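Local structure of DNA ligase (Archaeoglobus fulgidus, 3GDE) at residues V296-E301 and F340-H345; W251-S256 and E301-K306; L430-G435 and S447-A452. The protein probably seals nicks in double-stranded DNA during replication, recombination and repair, using ATP and passing through an enzyme-adenylate intermediate. All blocks are in the same frame, centred on the assembly; numbering follows the deposited sequence.

Interaction 1: residues V296-E301 and F340-H345; sequences VILDGE and FDILYH
Phe340 has its CG set between the backbone N and the carbonyl carbon, chi1 57°, and the ring is thereby folded back over Asp299 of the antiparallel strand and comes against Gly300. Asp299 O sits over the centre of one ring face, 3.8 Å above the plane. Gly300 C comes to Phe340 CE2 at 3.6 Å. Asp299 O also accepts two backbone donors. Phe340 N, at 3.0 Å from Asp299 O, lies in the carbonyl plane, while Asp341 N is tilted from it. Two residues thus face one, a classic beta bulge. A second classic bulge sets Leu343 and Tyr344 against Ile297. Leu343 N gives Ile297 O a bond of 2.8 Å, nearly straight at 175°; that from Tyr344 N is weak. Tyr344 CB lies against Ile297 CD1 at 3.4 Å. On the other face, Leu298 CD2 packs on Ile342 CG1 at 3.7 Å. Phe340 and Glu301 are predicted ATP-binding residues, so the paired strands probably form part of the nucleotide pocket. An alanine in place of Phe340 would probably leave Asp299 O without its ring cover and open a gap beside Gly300. Strand 256-262 pairs with the other edge of 296-301, and Arg257 of that strand forms a salt bridge with Asp299. Helix 354-364 covers Leu298 and Ile342, and its Arg357 holds Asp341.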
ATOM      1  N   VAL A 296       6.663  10.877  21.674  1.00 32.48           N
ATOM      2  CA  VAL A 296       6.030  11.563  20.542  1.00 31.94           C
ATOM      3  C   VAL A 296       5.835  10.682  19.307  1.00 31.38           C
ATOM      4  O   VAL A 296       6.480   9.631  19.143  1.00 31.17           O
ATOM      5  CB  VAL A 296       6.773  12.887  20.124  1.00 31.80           C
ATOM      6  CG1 VAL A 296       6.851  13.871  21.280  1.00 31.95           C
ATOM      7  CG2 VAL A 296       8.158  12.596  19.578  1.00 31.58           C
ATOM      8  N   ILE A 297       4.922  11.124  18.445  1.00 30.92           N
ATOM      9  CA  ILE A 297       4.798  10.588  17.100  1.00 30.28           C
ATOM     10  C   ILE A 297       4.773  11.790  16.170  1.00 30.04           C
ATOM     11  O   ILE A 297       3.893  12.647  16.257  1.00 29.17           O
ATOM     12  CB  ILE A 297       3.548   9.702  16.923  1.00 30.43           C
ATOM     13  CG1 ILE A 297       3.692   8.444  17.764  1.00 29.57           C
ATOM     14  CG2 ILE A 297       3.341   9.348  15.435  1.00 29.90           C
ATOM     15  CD1 ILE A 297       2.397   7.785  18.109  1.00 33.45           C
ATOM     16  N   LEU A 298       5.774  11.849  15.302  1.00 29.93           N
ATOM     17  CA  LEU A 298       5.986  13.012  14.446  1.00 30.37           C
ATOM     18  C   LEU A 298       5.755  12.695  12.977  1.00 30.13           C
ATOM     19  O   LEU A 298       6.090  11.603  12.521  1.00 29.75           O
ATOM     20  CB  LEU A 298       7.423  13.535  14.614  1.00 29.90           C
ATOM     21  CG  LEU A 298       7.918  13.931  16.006  1.00 30.64           C
ATOM     22  CD1 LEU A 298       9.354  14.427  15.928  1.00 30.99           C
ATOM     23  CD2 LEU A 298       7.029  14.984  16.644  1.00 29.51           C
ATOM     24  N   ASP A 299       5.201  13.667  12.259  1.00 30.55           N
ATOM     25  CA  ASP A 299       5.145  13.659  10.801  1.00 31.19           C
ATOM     26  C   ASP A 299       6.297  14.479  10.217  1.00 30.59           C
ATOM     27  O   ASP A 299       6.499  15.631  10.591  1.00 29.63           O
ATOM     28  CB  ASP A 299       3.814  14.245  10.315  1.00 32.05           C
ATOM     29  CG  ASP A 299       2.862  13.194   9.754  1.00 35.49           C
ATOM     30  OD1 ASP A 299       2.958  11.984  10.123  1.00 37.62           O
ATOM     31  OD2 ASP A 299       2.004  13.594   8.930  1.00 37.55           O
ATOM     32  N   GLY A 300       7.032  13.883   9.281  1.00 30.63           N
ATOM     33  CA  GLY A 300       8.177  14.545   8.680  1.00 31.05           C
ATOM     34  C   GLY A 300       8.513  14.188   7.239  1.00 31.49           C
ATOM     35  O   GLY A 300       7.905  13.316   6.624  1.00 30.89           O
ATOM     36  N   GLU A 301       9.507  14.889   6.709  1.00 32.03           N
ATOM     37  CA  GLU A 301      10.056  14.581   5.409  1.00 32.70           C
ATOM     38  C   GLU A 301      11.537  14.243   5.550  1.00 32.59           C
ATOM     39  O   GLU A 301      12.306  14.996   6.162  1.00 32.21           O
ATOM     40  CB  GLU A 301       9.863  15.773   4.476  1.00 33.02           C
ATOM     41  CG  GLU A 301       9.803  15.407   3.015  1.00 34.81           C
ATOM     42  CD  GLU A 301       8.433  14.932   2.556  1.00 37.11           C
ATOM     43  OE1 GLU A 301       8.377  14.274   1.492  1.00 41.27           O
ATOM     44  OE2 GLU A 301       7.415  15.213   3.217  1.00 36.71           O
ATOM     45  N   PHE A 340       7.246  18.499  10.416  1.00 29.83           N
ATOM     46  CA  PHE A 340       6.229  19.528  10.200  1.00 29.29           C
ATOM     47  C   PHE A 340       4.948  19.322  11.003  1.00 29.04           C
ATOM     48  O   PHE A 340       4.094  20.199  11.037  1.00 28.96           O
ATOM     49  CB  PHE A 340       5.904  19.687   8.706  1.00 29.31           C
ATOM     50  CG  PHE A 340       5.429  18.422   8.023  1.00 29.62           C
ATOM     51  CD1 PHE A 340       4.095  18.012   8.114  1.00 29.74           C
ATOM     52  CD2 PHE A 340       6.304  17.668   7.238  1.00 30.17           C
ATOM     53  CE1 PHE A 340       3.644  16.859   7.463  1.00 29.07           C
ATOM     54  CE2 PHE A 340       5.862  16.500   6.589  1.00 29.84           C
ATOM     55  CZ  PHE A 340       4.523  16.101   6.705  1.00 29.19           C
ATOM     56  N   ASP A 341       4.806  18.160  11.633  1.00 29.04           N
ATOM     57  CA  ASP A 341       3.648  17.900  12.479  1.00 29.64           C
ATOM     58  C   ASP A 341       3.890  16.863  13.581  1.00 29.45           C
ATOM     59  O   ASP A 341       4.883  16.137  13.574  1.00 29.56           O
ATOM     60  CB  ASP A 341       2.424  17.516  11.634  1.00 29.72           C
ATOM     61  CG  ASP A 341       1.158  18.208  12.100  1.00 30.69           C
ATOM     62  OD1 ASP A 341       0.998  18.426  13.322  1.00 32.08           O
ATOM     63  OD2 ASP A 341       0.321  18.539  11.244  1.00 30.76           O
ATOM     64  N   ILE A 342       2.956  16.817  14.523  1.00 29.52           N
ATOM     65  CA  ILE A 342       3.028  15.940  15.686  1.00 29.67           C
ATOM     66  C   ILE A 342       1.618  15.401  15.960  1.00 30.03           C
ATOM     67  O   ILE A 342       0.642  16.154  15.952  1.00 29.39           O
ATOM     68  CB  ILE A 342       3.646  16.691  16.913  1.00 29.89           C
ATOM     69  CG1 ILE A 342       3.712  15.791  18.160  1.00 29.05           C
ATOM     70  CG2 ILE A 342       2.918  18.041  17.173  1.00 29.09           C
ATOM     71  CD1 ILE A 342       4.569  16.362  19.275  1.00 29.80           C
ATOM     72  N   LEU A 343       1.510  14.090  16.161  1.00 30.78           N
ATOM     73  CA  LEU A 343       0.201  13.434  16.276  1.00 31.77           C
ATOM     74  C   LEU A 343       0.001  12.935  17.699  1.00 32.78           C
ATOM     75  O   LEU A 343      -1.123  12.725  18.159  1.00 32.79           O
ATOM     76  CB  LEU A 343       0.065  12.256  15.299  1.00 31.19           C
ATOM     77  CG  LEU A 343       0.694  12.199  13.890  1.00 32.17           C
ATOM     78  CD1 LEU A 343      -0.054  11.170  13.030  1.00 30.21           C
ATOM     79  CD2 LEU A 343       0.766  13.534  13.169  1.00 30.91           C
ATOM     80  N   TYR A 344       1.119  12.751  18.386  1.00 33.97           N
ATOM     81  CA  TYR A 344       1.128  12.188  19.712  1.00 35.14           C
ATOM     82  C   TYR A 344       2.189  12.888  20.531  1.00 35.61           C
ATOM     83  O   TYR A 344       3.334  13.013  20.110  1.00 35.27           O
ATOM     84  CB  TYR A 344       1.417  10.698  19.629  1.00 35.34           C
ATOM     85  CG  TYR A 344       1.229   9.946  20.918  1.00 35.96           C
ATOM     86  CD1 TYR A 344       2.250   9.895  21.874  1.00 35.76           C
ATOM     87  CD2 TYR A 344       0.033   9.266  21.183  1.00 36.63           C
ATOM     88  CE1 TYR A 344       2.085   9.195  23.066  1.00 36.53           C
ATOM     89  CE2 TYR A 344      -0.140   8.545  22.375  1.00 36.69           C
ATOM     90  CZ  TYR A 344       0.893   8.520  23.307  1.00 36.59           C
ATOM     91  OH  TYR A 344       0.738   7.831  24.484  1.00 36.71           O
ATOM     92  N   HIS A 345       1.781  13.359  21.697  1.00 36.93           N
ATOM     93  CA  HIS A 345       2.675  14.010  22.639  1.00 38.64           C
ATOM     94  C   HIS A 345       2.137  13.672  24.020  1.00 39.25           C
ATOM     95  O   HIS A 345       1.262  14.367  24.554  1.00 39.15           O
ATOM     96  CB  HIS A 345       2.704  15.517  22.389  1.00 39.11           C
ATOM     97  CG  HIS A 345       3.455  16.289  23.426  1.00 41.47           C
ATOM     98  ND1 HIS A 345       2.834  16.888  24.502  1.00 42.90           N
ATOM     99  CD2 HIS A 345       4.775  16.559  23.554  1.00 42.97           C
ATOM    100  CE1 HIS A 345       3.741  17.494  25.247  1.00 44.62           C
ATOM    101  NE2 HIS A 345       4.927  17.311  24.693  1.00 44.24           N
TER

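Interaction 2: residues W251-S256 and E301-K306; sequences WKFDGS and EVIAVK. With PO4 (phosphate ion), chain C.
Gly255 and Ser256 meet Val302 and Ile303 at the tight part of this contact. Ser256 and Val302 form an antiparallel hydrogen-bonded pair: Ser256 N to Val302 O and Val302 N to Ser256 O are both 2.9 Å. Gly255 CA is 3.3 Å from Val302 O, and a CB here would clash with that oxygen and with Ile303 CG2. Ile303 CG2 also touches Asp254 O at 3.5 Å. Glu301 has CG anti to the backbone N, chi1 -154°, which lays it on Phe253 CB at 3.7 Å; the chi2 bend, 82°, turns the carboxylate toward Ser256. The side chains point opposite ways, ring and carboxylate planes 21° apart. The other side is looser and wet. One water joins Asp254 O to Ala304 N. Another accepts from Lys252 NZ at 2.6 Å. Lys252 NZ also binds O1 of a phosphate ion, likely from crystallisation, at 2.7 Å, and Lys420 holds it too. Lys252 to Gly255 match the KxDG motif of nucleotidyltransferases, whose lysine is predicted to carry AMP; Glu301 is predicted to bind ATP. Strand 335-342 flanks 301-306, with Ile303 on His338. Helix 313-321 covers Ser256 and Val302, and helix 382-394 packs on Trp251.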
ATOM      1  N   TRP A 251       7.591  24.880   3.248  1.00 31.91           N
ATOM      2  CA  TRP A 251       8.179  24.329   2.040  1.00 31.43           C
ATOM      3  C   TRP A 251       7.566  22.960   1.752  1.00 31.07           C
ATOM      4  O   TRP A 251       7.255  22.216   2.676  1.00 30.94           O
ATOM      5  CB  TRP A 251       9.697  24.184   2.218  1.00 31.06           C
ATOM      6  CG  TRP A 251      10.480  25.464   2.089  1.00 30.75           C
ATOM      7  CD1 TRP A 251       9.986  26.744   2.111  1.00 30.87           C
ATOM      8  CD2 TRP A 251      11.903  25.589   1.945  1.00 30.71           C
ATOM      9  NE1 TRP A 251      11.010  27.651   1.973  1.00 30.98           N
ATOM     10  CE2 TRP A 251      12.196  26.970   1.876  1.00 31.20           C
ATOM     11  CE3 TRP A 251      12.958  24.667   1.873  1.00 30.30           C
ATOM     12  CZ2 TRP A 251      13.501  27.452   1.726  1.00 31.09           C
ATOM     13  CZ3 TRP A 251      14.251  25.143   1.735  1.00 30.52           C
ATOM     14  CH2 TRP A 251      14.513  26.523   1.662  1.00 30.91           C
ATOM     15  N   LYS A 252       7.363  22.649   0.475  1.00 30.70           N
ATOM     16  CA  LYS A 252       7.203  21.268   0.060  1.00 30.39           C
ATOM     17  C   LYS A 252       8.535  20.701  -0.417  1.00 30.28           C
ATOM     18  O   LYS A 252       9.035  21.081  -1.481  1.00 30.12           O
ATOM     19  CB  LYS A 252       6.153  21.101  -1.033  1.00 30.59           C
ATOM     20  CG  LYS A 252       5.878  19.632  -1.277  1.00 30.68           C
ATOM     21  CD  LYS A 252       4.744  19.418  -2.230  1.00 33.32           C
ATOM     22  CE  LYS A 252       4.240  17.993  -2.138  1.00 33.06           C
ATOM     23  NZ  LYS A 252       5.287  17.013  -2.512  1.00 34.30           N
ATOM     24  N   PHE A 253       9.079  19.774   0.373  1.00 30.10           N
ATOM     25  CA  PHE A 253      10.385  19.159   0.117  1.00 30.24           C
ATOM     26  C   PHE A 253      10.399  18.078  -0.971  1.00 29.88           C
ATOM     27  O   PHE A 253       9.448  17.324  -1.140  1.00 29.89           O
ATOM     28  CB  PHE A 253      10.957  18.579   1.418  1.00 30.46           C
ATOM     29  CG  PHE A 253      11.126  19.598   2.509  1.00 32.07           C
ATOM     30  CD1 PHE A 253      12.278  20.383   2.575  1.00 32.63           C
ATOM     31  CD2 PHE A 253      10.134  19.773   3.477  1.00 33.71           C
ATOM     32  CE1 PHE A 253      12.436  21.333   3.587  1.00 33.12           C
ATOM     33  CE2 PHE A 253      10.277  20.723   4.492  1.00 33.10           C
ATOM     34  CZ  PHE A 253      11.428  21.505   4.548  1.00 32.49           C
ATOM     35  N   ASP A 254      11.495  18.025  -1.715  1.00 29.78           N
ATOM     36  CA  ASP A 254      11.787  16.883  -2.565  1.00 29.41           C
ATOM     37  C   ASP A 254      12.389  15.810  -1.661  1.00 28.93           C
ATOM     38  O   ASP A 254      13.603  15.784  -1.416  1.00 28.88           O
ATOM     39  CB  ASP A 254      12.755  17.267  -3.691  1.00 29.17           C
ATOM     40  CG  ASP A 254      13.060  16.102  -4.635  1.00 30.70           C
ATOM     41  OD1 ASP A 254      12.633  14.961  -4.357  1.00 31.67           O
ATOM     42  OD2 ASP A 254      13.732  16.324  -5.664  1.00 31.53           O
ATOM     43  N   GLY A 255      11.522  14.949  -1.139  1.00 28.28           N
ATOM     44  CA  GLY A 255      11.945  13.873  -0.254  1.00 27.76           C
ATOM     45  C   GLY A 255      10.870  12.822  -0.060  1.00 27.36           C
ATOM     46  O   GLY A 255       9.921  12.749  -0.843  1.00 26.89           O
ATOM     47  N   SER A 256      11.033  11.996   0.977  1.00 26.75           N
ATOM     48  CA  SER A 256      10.061  10.959   1.292  1.00 26.61           C
ATOM     49  C   SER A 256       9.422  11.194   2.646  1.00 26.10           C
ATOM     50  O   SER A 256      10.109  11.344   3.643  1.00 25.89           O
ATOM     51  CB  SER A 256      10.691   9.575   1.248  1.00 26.20           C
ATOM     52  OG  SER A 256      11.303   9.356  -0.002  1.00 28.90           O
ATOM     53  N   GLU A 301       9.507  14.889   6.709  1.00 32.03           N
ATOM     54  CA  GLU A 301      10.056  14.581   5.409  1.00 32.70           C
ATOM     55  C   GLU A 301      11.537  14.243   5.550  1.00 32.59           C
ATOM     56  O   GLU A 301      12.306  14.996   6.162  1.00 32.21           O
ATOM     57  CB  GLU A 301       9.863  15.773   4.476  1.00 33.02           C
ATOM     58  CG  GLU A 301       9.803  15.407   3.015  1.00 34.81           C
ATOM     59  CD  GLU A 301       8.433  14.932   2.556  1.00 37.11           C
ATOM     60  OE1 GLU A 301       8.377  14.274   1.492  1.00 41.27           O
ATOM     61  OE2 GLU A 301       7.415  15.213   3.217  1.00 36.71           O
ATOM     62  N   VAL A 302      11.929  13.100   5.002  1.00 32.59           N
ATOM     63  CA  VAL A 302      13.345  12.735   4.931  1.00 32.66           C
ATOM     64  C   VAL A 302      13.891  13.127   3.552  1.00 33.21           C
ATOM     65  O   VAL A 302      13.305  12.781   2.515  1.00 32.63           O
ATOM     66  CB  VAL A 302      13.560  11.233   5.222  1.00 32.42           C
ATOM     67  CG1 VAL A 302      14.992  10.819   4.944  1.00 32.31           C
ATOM     68  CG2 VAL A 302      13.224  10.940   6.666  1.00 33.07           C
ATOM     69  N   ILE A 303      14.996  13.868   3.542  1.00 33.73           N
ATOM     70  CA  ILE A 303      15.611  14.274   2.285  1.00 34.98           C
ATOM     71  C   ILE A 303      17.050  13.778   2.194  1.00 35.98           C
ATOM     72  O   ILE A 303      17.744  13.655   3.208  1.00 36.36           O
ATOM     73  CB  ILE A 303      15.523  15.818   2.026  1.00 34.96           C
ATOM     74  CG1 ILE A 303      16.373  16.601   3.037  1.00 34.89           C
ATOM     75  CG2 ILE A 303      14.065  16.294   2.002  1.00 34.44           C
ATOM     76  CD1 ILE A 303      16.324  18.107   2.876  1.00 35.20           C
ATOM     77  N   ALA A 304      17.485  13.472   0.978  1.00 37.00           N
ATOM     78  CA  ALA A 304      18.862  13.075   0.742  1.00 38.16           C
ATOM     79  C   ALA A 304      19.685  14.330   0.494  1.00 39.33           C
ATOM     80  O   ALA A 304      19.280  15.194  -0.277  1.00 39.28           O
ATOM     81  CB  ALA A 304      18.952  12.122  -0.436  1.00 37.80           C
ATOM     82  N   VAL A 305      20.822  14.441   1.179  1.00 41.07           N
ATOM     83  CA  VAL A 305      21.754  15.561   0.987  1.00 42.57           C
ATOM     84  C   VAL A 305      23.170  15.045   0.711  1.00 43.77           C
ATOM     85  O   VAL A 305      23.527  13.944   1.124  1.00 44.14           O
ATOM     86  CB  VAL A 305      21.753  16.559   2.181  1.00 42.53           C
ATOM     87  CG1 VAL A 305      20.371  17.177   2.366  1.00 41.90           C
ATOM     88  CG2 VAL A 305      22.214  15.888   3.462  1.00 42.46           C
ATOM     89  N   LYS A 306      23.964  15.831  -0.008  1.00 45.17           N
ATOM     90  CA  LYS A 306      25.333  15.430  -0.334  1.00 46.62           C
ATOM     91  C   LYS A 306      26.225  16.661  -0.511  1.00 47.21           C
ATOM     92  O   LYS A 306      25.958  17.522  -1.359  1.00 47.29           O
ATOM     93  CB  LYS A 306      25.356  14.520  -1.572  1.00 46.68           C
ATOM     94  CG  LYS A 306      26.695  13.817  -1.843  1.00 47.81           C
ATOM     95  CD  LYS A 306      26.966  12.652  -0.895  1.00 48.37           C
ATOM     96  CE  LYS A 306      27.988  11.684  -1.501  1.00 50.08           C
ATOM     97  NZ  LYS A 306      28.430  10.608  -0.554  1.00 49.38           N
TER
HETATM   98  P   PO4 C 557       3.583  14.425  -4.501  1.00 56.04           P
HETATM   99  O1  PO4 C 557       4.980  14.965  -4.304  1.00 56.03           O
HETATM  100  O2  PO4 C 557       2.611  15.498  -4.923  1.00 55.87           O
HETATM  101  O3  PO4 C 557       3.631  13.333  -5.540  1.00 56.25           O
HETATM  102  O4  PO4 C 557       3.101  13.870  -3.188  1.00 57.07           O
HETATM  103  O   HOH W   1       6.830  16.470  -0.538  1.00 34.92           O
HETATM  104  O   HOH W   2      15.401  13.640  -1.249  1.00 23.38           O
HETATM  105  O   HOH W   3       7.310  13.405  -0.520  1.00 33.29           O

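Interaction 3: residues L430-G435 and S447-A452; sequences LVVVGG and SSFELA
The first hairpin of the C-terminal OB-fold domain is formed here, where strands 428-437 and 446-454 run antiparallel. Val431 and Ala452 are a hydrogen-bonded pair: Val431 N to Ala452 O is 2.8 Å and Ala452 N to Val431 O is 2.9 Å. The register then slips by one at a beta bulge between Val432 and Gly434. Val433 N still reaches Glu450 O, at 3.0 Å. Glu450 N bonds to Gly434 O, but stands above that carbonyl plane, 68° out of it. Past the bulge the strands come close, with Gly435 CA 3.0 Å from Ser448 O. A CB on either glycine would be tight, against Glu450 CG at Gly434 and against Ser448 O at Gly435. Val432 and Leu451 share one face with Phe449. Val432 places CG1 anti to its N, chi1 -171°, and this branch meets Phe449 CD2 at 4.0 Å. Helix 473-483 packs on Val432 and Phe449, and the Phe449 ring also meets Phe503 edge-to-face. Leu430 and Leu451 cross at about a right angle, touching CB to CB. On the other face Glu450 lays its CB and CG along Gly434, and its carboxylate forms a salt bridge with Lys463. Beside it, Val433 CG1 rests on Ala452 CB at 3.7 Å.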
ATOM      1  N   LEU A 430       0.869   3.503 -10.966  1.00 27.86           N
ATOM      2  CA  LEU A 430      -0.152   2.703 -11.603  1.00 27.27           C
ATOM      3  C   LEU A 430       0.298   1.247 -11.683  1.00 27.00           C
ATOM      4  O   LEU A 430       1.480   0.962 -11.839  1.00 26.86           O
ATOM      5  CB  LEU A 430      -0.486   3.267 -13.004  1.00 26.65           C
ATOM      6  CG  LEU A 430      -0.976   4.729 -13.064  1.00 26.06           C
ATOM      7  CD1 LEU A 430      -0.888   5.318 -14.481  1.00 24.82           C
ATOM      8  CD2 LEU A 430      -2.400   4.895 -12.484  1.00 24.75           C
ATOM      9  N   VAL A 431      -0.653   0.333 -11.550  1.00 27.00           N
ATOM     10  CA  VAL A 431      -0.351  -1.098 -11.582  1.00 27.14           C
ATOM     11  C   VAL A 431      -0.091  -1.534 -13.026  1.00 26.89           C
ATOM     12  O   VAL A 431      -0.795  -1.118 -13.937  1.00 26.40           O
ATOM     13  CB  VAL A 431      -1.513  -1.952 -10.968  1.00 26.68           C
ATOM     14  CG1 VAL A 431      -1.120  -3.448 -10.895  1.00 26.39           C
ATOM     15  CG2 VAL A 431      -1.874  -1.438  -9.589  1.00 26.82           C
ATOM     16  N   VAL A 432       0.923  -2.370 -13.219  1.00 27.55           N
ATOM     17  CA  VAL A 432       1.163  -2.989 -14.518  1.00 28.28           C
ATOM     18  C   VAL A 432       0.298  -4.242 -14.661  1.00 28.67           C
ATOM     19  O   VAL A 432       0.584  -5.293 -14.070  1.00 28.87           O
ATOM     20  CB  VAL A 432       2.638  -3.344 -14.716  1.00 28.13           C
ATOM     21  CG1 VAL A 432       2.885  -3.780 -16.174  1.00 28.28           C
ATOM     22  CG2 VAL A 432       3.499  -2.175 -14.351  1.00 28.33           C
ATOM     23  N   VAL A 433      -0.773  -4.113 -15.429  1.00 29.73           N
ATOM     24  CA  VAL A 433      -1.744  -5.199 -15.598  1.00 30.43           C
ATOM     25  C   VAL A 433      -1.540  -6.002 -16.891  1.00 31.42           C
ATOM     26  O   VAL A 433      -2.118  -7.081 -17.065  1.00 31.79           O
ATOM     27  CB  VAL A 433      -3.205  -4.683 -15.480  1.00 30.42           C
ATOM     28  CG1 VAL A 433      -3.466  -4.160 -14.066  1.00 28.83           C
ATOM     29  CG2 VAL A 433      -3.520  -3.606 -16.540  1.00 29.72           C
ATOM     30  N   GLY A 434      -0.719  -5.478 -17.795  1.00 32.23           N
ATOM     31  CA  GLY A 434      -0.485  -6.137 -19.080  1.00 33.24           C
ATOM     32  C   GLY A 434       0.716  -5.611 -19.839  1.00 34.22           C
ATOM     33  O   GLY A 434       1.458  -4.758 -19.345  1.00 34.27           O
ATOM     34  N   GLY A 435       0.904  -6.118 -21.051  1.00 35.12           N
ATOM     35  CA  GLY A 435       2.066  -5.764 -21.840  1.00 36.66           C
ATOM     36  C   GLY A 435       2.039  -6.262 -23.272  1.00 37.98           C
ATOM     37  O   GLY A 435       1.083  -6.897 -23.710  1.00 38.09           O
ATOM     38  N   SER A 447       7.977  -4.569 -24.494  1.00 42.60           N
ATOM     39  CA  SER A 447       8.279  -3.222 -24.988  1.00 41.17           C
ATOM     40  C   SER A 447       7.266  -2.176 -24.523  1.00 39.90           C
ATOM     41  O   SER A 447       7.580  -0.983 -24.453  1.00 40.21           O
ATOM     42  CB  SER A 447       8.360  -3.222 -26.517  1.00 41.15           C
ATOM     43  OG  SER A 447       7.089  -3.479 -27.097  1.00 41.65           O
ATOM     44  N   SER A 448       6.066  -2.649 -24.190  1.00 37.89           N
ATOM     45  CA  SER A 448       4.901  -1.815 -23.903  1.00 35.83           C
ATOM     46  C   SER A 448       4.126  -2.374 -22.698  1.00 34.47           C
ATOM     47  O   SER A 448       4.054  -3.593 -22.531  1.00 34.09           O
ATOM     48  CB  SER A 448       4.008  -1.834 -25.129  1.00 35.52           C
ATOM     49  OG  SER A 448       2.993  -0.889 -25.015  1.00 35.88           O
ATOM     50  N   PHE A 449       3.536  -1.495 -21.882  1.00 32.75           N
ATOM     51  CA  PHE A 449       2.921  -1.890 -20.592  1.00 31.05           C
ATOM     52  C   PHE A 449       1.564  -1.241 -20.350  1.00 30.19           C
ATOM     53  O   PHE A 449       1.414  -0.036 -20.487  1.00 29.98           O
ATOM     54  CB  PHE A 449       3.859  -1.581 -19.411  1.00 30.48           C
ATOM     55  CG  PHE A 449       5.239  -2.149 -19.568  1.00 30.12           C
ATOM     56  CD1 PHE A 449       6.247  -1.404 -20.182  1.00 29.47           C
ATOM     57  CD2 PHE A 449       5.536  -3.434 -19.121  1.00 29.12           C
ATOM     58  CE1 PHE A 449       7.537  -1.932 -20.339  1.00 29.38           C
ATOM     59  CE2 PHE A 449       6.827  -3.972 -19.279  1.00 29.19           C
ATOM     60  CZ  PHE A 449       7.825  -3.222 -19.886  1.00 29.06           C
ATOM     61  N   GLU A 450       0.579  -2.056 -19.993  1.00 29.86           N
ATOM     62  CA  GLU A 450      -0.779  -1.583 -19.685  1.00 29.55           C
ATOM     63  C   GLU A 450      -0.845  -1.155 -18.228  1.00 28.66           C
ATOM     64  O   GLU A 450      -0.328  -1.860 -17.349  1.00 28.09           O
ATOM     65  CB  GLU A 450      -1.800  -2.690 -19.936  1.00 29.83           C
ATOM     66  CG  GLU A 450      -1.877  -3.154 -21.369  1.00 32.92           C
ATOM     67  CD  GLU A 450      -2.363  -2.058 -22.298  1.00 37.46           C
ATOM     68  OE1 GLU A 450      -1.659  -1.748 -23.282  1.00 39.29           O
ATOM     69  OE2 GLU A 450      -3.446  -1.495 -22.032  1.00 40.86           O
ATOM     70  N   LEU A 451      -1.486  -0.014 -17.976  1.00 27.75           N
ATOM     71  CA  LEU A 451      -1.444   0.620 -16.652  1.00 27.37           C
ATOM     72  C   LEU A 451      -2.831   0.838 -16.078  1.00 27.04           C
ATOM     73  O   LEU A 451      -3.754   1.241 -16.791  1.00 27.12           O
ATOM     74  CB  LEU A 451      -0.697   1.958 -16.704  1.00 27.18           C
ATOM     75  CG  LEU A 451       0.707   2.018 -17.316  1.00 27.17           C
ATOM     76  CD1 LEU A 451       1.096   3.471 -17.535  1.00 27.84           C
ATOM     77  CD2 LEU A 451       1.747   1.293 -16.475  1.00 26.05           C
ATOM     78  N   ALA A 452      -2.977   0.580 -14.780  1.00 26.43           N
ATOM     79  CA  ALA A 452      -4.286   0.668 -14.145  1.00 26.26           C
ATOM     80  C   ALA A 452      -4.233   1.372 -12.807  1.00 26.20           C
ATOM     81  O   ALA A 452      -3.264   1.238 -12.061  1.00 26.16           O
ATOM     82  CB  ALA A 452      -4.907  -0.725 -13.991  1.00 25.98           C
TER

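How the interactions relate
From the N terminus, the chain first passes 251-256, which interaction 2 pairs with 301-306 across a loop of 44 residues. Before that loop closes, 296-301 opens interaction 1, which closes 38 residues later at 340-345. The two contacts therefore cross. Strand 296-306 serves both, and Glu301 belongs to each. Together they tie three parts of the adenylation domain, meeting at Glu301 in the predicted ATP site. Interaction 3 follows in series: 430-435 returns at 447-452 after only 11 residues, as a local hairpin in the OB-fold domain. Its nearest atoms are about 16 Å from interaction 2 and about 18 Å from interaction 1, so it touches neither.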